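Side-chain contact in thiamine pyrophosphokinase (Saccharomyces cerevisiae, PDB 1IG0), which transfers a pyrophosphate group from ATP to thiamine, making thiamine diphosphate and AMP, as a homodimer and the sole yeast enzyme for this step: residues B[31-36]-B[183-188]. Numbering follows the deposited sequence.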
ATOM      1  N   ILE B  31     -14.258  14.352   3.490  1.00 26.53           N
ATOM      2  CA  ILE B  31     -13.569  15.438   2.803  1.00 26.55           C
ATOM      3  C   ILE B  31     -14.059  16.810   3.255  1.00 26.89           C
ATOM      4  O   ILE B  31     -13.273  17.748   3.379  1.00 26.00           O
ATOM      5  CB  ILE B  31     -13.772  15.331   1.278  1.00 26.30           C
ATOM      6  CG1 ILE B  31     -13.266  13.975   0.783  1.00 25.81           C
ATOM      7  CG2 ILE B  31     -13.038  16.463   0.568  1.00 26.95           C
ATOM      8  CD1 ILE B  31     -13.607  13.682  -0.666  1.00 26.04           C
ATOM      9  N   HIS B  32     -15.362  16.920   3.493  1.00 26.67           N
ATOM     10  CA  HIS B  32     -15.960  18.180   3.923  1.00 28.12           C
ATOM     11  C   HIS B  32     -16.322  18.109   5.408  1.00 28.26           C
ATOM     12  O   HIS B  32     -17.384  17.609   5.778  1.00 28.67           O
ATOM     13  CB  HIS B  32     -17.202  18.472   3.068  1.00 28.36           C
ATOM     14  CG  HIS B  32     -17.823  19.812   3.316  1.00 29.57           C
ATOM     15  ND1 HIS B  32     -18.601  20.453   2.374  1.00 29.82           N
ATOM     16  CD2 HIS B  32     -17.805  20.625   4.400  1.00 30.07           C
ATOM     17  CE1 HIS B  32     -19.033  21.600   2.865  1.00 29.99           C
ATOM     18  NE2 HIS B  32     -18.564  21.728   4.094  1.00 30.15           N
ATOM     19  N   PRO B  33     -15.430  18.613   6.277  1.00 28.94           N
ATOM     20  CA  PRO B  33     -15.617  18.625   7.731  1.00 30.13           C
ATOM     21  C   PRO B  33     -16.942  19.258   8.152  1.00 31.82           C
ATOM     22  O   PRO B  33     -17.459  20.147   7.475  1.00 31.34           O
ATOM     23  CB  PRO B  33     -14.421  19.435   8.224  1.00 29.81           C
ATOM     24  CG  PRO B  33     -13.373  19.148   7.198  1.00 29.66           C
ATOM     25  CD  PRO B  33     -14.153  19.254   5.915  1.00 28.83           C
ATOM     26  N   ASN B  34     -17.488  18.800   9.274  1.00 33.84           N
ATOM     27  CA  ASN B  34     -18.743  19.342   9.776  1.00 36.50           C
ATOM     28  C   ASN B  34     -18.465  20.672  10.467  1.00 37.55           C
ATOM     29  O   ASN B  34     -17.382  20.883  11.014  1.00 36.72           O
ATOM     30  CB  ASN B  34     -19.395  18.357  10.750  1.00 38.87           C
ATOM     31  CG  ASN B  34     -19.720  17.024  10.099  1.00 41.16           C
ATOM     32  OD1 ASN B  34     -20.328  16.975   9.029  1.00 42.14           O
ATOM     33  ND2 ASN B  34     -19.323  15.934  10.747  1.00 42.42           N
ATOM     34  N   GLU B  35     -19.447  21.566  10.441  1.00 39.07           N
ATOM     35  CA  GLU B  35     -19.303  22.890  11.034  1.00 40.56           C
ATOM     36  C   GLU B  35     -18.860  22.963  12.494  1.00 39.97           C
ATOM     37  O   GLU B  35     -18.137  23.885  12.871  1.00 39.88           O
ATOM     38  CB  GLU B  35     -20.605  23.687  10.874  1.00 42.60           C
ATOM     39  CG  GLU B  35     -21.876  22.861  10.682  1.00 45.94           C
ATOM     40  CD  GLU B  35     -22.154  22.543   9.222  1.00 47.40           C
ATOM     41  OE1 GLU B  35     -21.493  21.642   8.665  1.00 48.62           O
ATOM     42  OE2 GLU B  35     -23.033  23.206   8.628  1.00 48.41           O
ATOM     43  N   ASP B  36     -19.276  22.000  13.311  1.00 39.51           N
ATOM     44  CA  ASP B  36     -18.950  22.012  14.737  1.00 39.08           C
ATOM     45  C   ASP B  36     -17.607  21.388  15.124  1.00 36.98           C
ATOM     46  O   ASP B  36     -17.171  21.521  16.268  1.00 37.95           O
ATOM     47  CB  ASP B  36     -20.060  21.309  15.526  1.00 41.32           C
ATOM     48  CG  ASP B  36     -20.060  21.675  17.003  1.00 44.06           C
ATOM     49  OD1 ASP B  36     -19.002  22.087  17.527  1.00 44.76           O
ATOM     50  OD2 ASP B  36     -21.122  21.538  17.649  1.00 45.87           O
ATOM     51  N   PRO B 183     -13.962  16.923  18.092  1.00 20.84           N
ATOM     52  CA  PRO B 183     -13.429  16.064  17.031  1.00 20.40           C
ATOM     53  C   PRO B 183     -12.544  16.824  16.051  1.00 20.28           C
ATOM     54  O   PRO B 183     -12.731  18.019  15.832  1.00 20.48           O
ATOM     55  CB  PRO B 183     -14.688  15.526  16.359  1.00 21.57           C
ATOM     56  CG  PRO B 183     -15.679  15.493  17.484  1.00 21.46           C
ATOM     57  CD  PRO B 183     -15.430  16.822  18.154  1.00 21.28           C
ATOM     58  N   ILE B 184     -11.581  16.122  15.465  1.00 19.49           N
ATOM     59  CA  ILE B 184     -10.677  16.724  14.495  1.00 19.35           C
ATOM     60  C   ILE B 184     -10.752  15.950  13.187  1.00 19.65           C
ATOM     61  O   ILE B 184     -10.261  14.824  13.094  1.00 19.18           O
ATOM     62  CB  ILE B 184      -9.212  16.703  14.986  1.00 18.11           C
ATOM     63  CG1 ILE B 184      -9.084  17.494  16.288  1.00 17.63           C
ATOM     64  CG2 ILE B 184      -8.296  17.297  13.921  1.00 18.99           C
ATOM     65  CD1 ILE B 184      -7.685  17.460  16.891  1.00 18.13           C
ATOM     66  N   SER B 185     -11.385  16.549  12.183  1.00 19.36           N
ATOM     67  CA  SER B 185     -11.498  15.914  10.876  1.00 19.58           C
ATOM     68  C   SER B 185     -10.150  16.093  10.188  1.00 19.80           C
ATOM     69  O   SER B 185      -9.764  17.209   9.837  1.00 19.03           O
ATOM     70  CB  SER B 185     -12.606  16.572  10.052  1.00 20.25           C
ATOM     71  OG  SER B 185     -12.771  15.904   8.814  1.00 21.73           O
ATOM     72  N   LEU B 186      -9.440  14.985  10.001  1.00 18.87           N
ATOM     73  CA  LEU B 186      -8.113  15.012   9.395  1.00 18.54           C
ATOM     74  C   LEU B 186      -8.049  14.351   8.019  1.00 18.41           C
ATOM     75  O   LEU B 186      -8.311  13.156   7.878  1.00 18.93           O
ATOM     76  CB  LEU B 186      -7.123  14.333  10.344  1.00 18.63           C
ATOM     77  CG  LEU B 186      -5.653  14.197   9.948  1.00 17.76           C
ATOM     78  CD1 LEU B 186      -5.019  15.573   9.804  1.00 18.52           C
ATOM     79  CD2 LEU B 186      -4.928  13.376  11.009  1.00 18.27           C
ATOM     80  N   LEU B 187      -7.698  15.139   7.006  1.00 18.32           N
ATOM     81  CA  LEU B 187      -7.574  14.636   5.643  1.00 18.46           C
ATOM     82  C   LEU B 187      -6.091  14.675   5.291  1.00 18.79           C
ATOM     83  O   LEU B 187      -5.459  15.727   5.370  1.00 19.15           O
ATOM     84  CB  LEU B 187      -8.370  15.517   4.675  1.00 18.45           C
ATOM     85  CG  LEU B 187      -8.502  15.010   3.236  1.00 18.29           C
ATOM     86  CD1 LEU B 187      -9.251  13.682   3.222  1.00 17.32           C
ATOM     87  CD2 LEU B 187      -9.239  16.043   2.396  1.00 18.21           C
ATOM     88  N   ALA B 188      -5.536  13.530   4.905  1.00 18.47           N
ATOM     89  CA  ALA B 188      -4.114  13.458   4.582  1.00 19.01           C
ATOM     90  C   ALA B 188      -3.796  13.213   3.112  1.00 20.35           C
ATOM     91  O   ALA B 188      -4.441  12.404   2.444  1.00 19.92           O
ATOM     92  CB  ALA B 188      -3.447  12.387   5.440  1.00 19.43           C
TER
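P33 on S185 and I31 on L187 make a small, buried van der Waals contact between the loop that leads into strand 38-43 and one face of strand 184-189, with no hydrogen bond between the two segments. The pyrrolidine ring of P33 turns its CB-CG edge to the serine: P33 CG stands 3.7 Å from S185 OG, and P33 CB lies 3.9 Å from S185 CB. With OG anti to the backbone N (chi1 -176°), the hydroxyl is carried up against the ring, where it meets ring carbons. Strand 184-189 runs inside the large mixed sheet of an alpha-beta-alpha fold, between the parallel strands 38-43 and 216-221, and its side chains alternate between the two faces. S185 and L187 point to the loop; L186 points the other way. Further along, the contact is looser and wholly apolar, one methyl against another, I31 CG2 to L187 CD2 at 4.2 Å. Although the CB of I31 is directed away from the strand, CG2 makes this approach. I58 of helix 52-61 touches both I31 and L187, while H62, just after that helix, lies against P33 and L187.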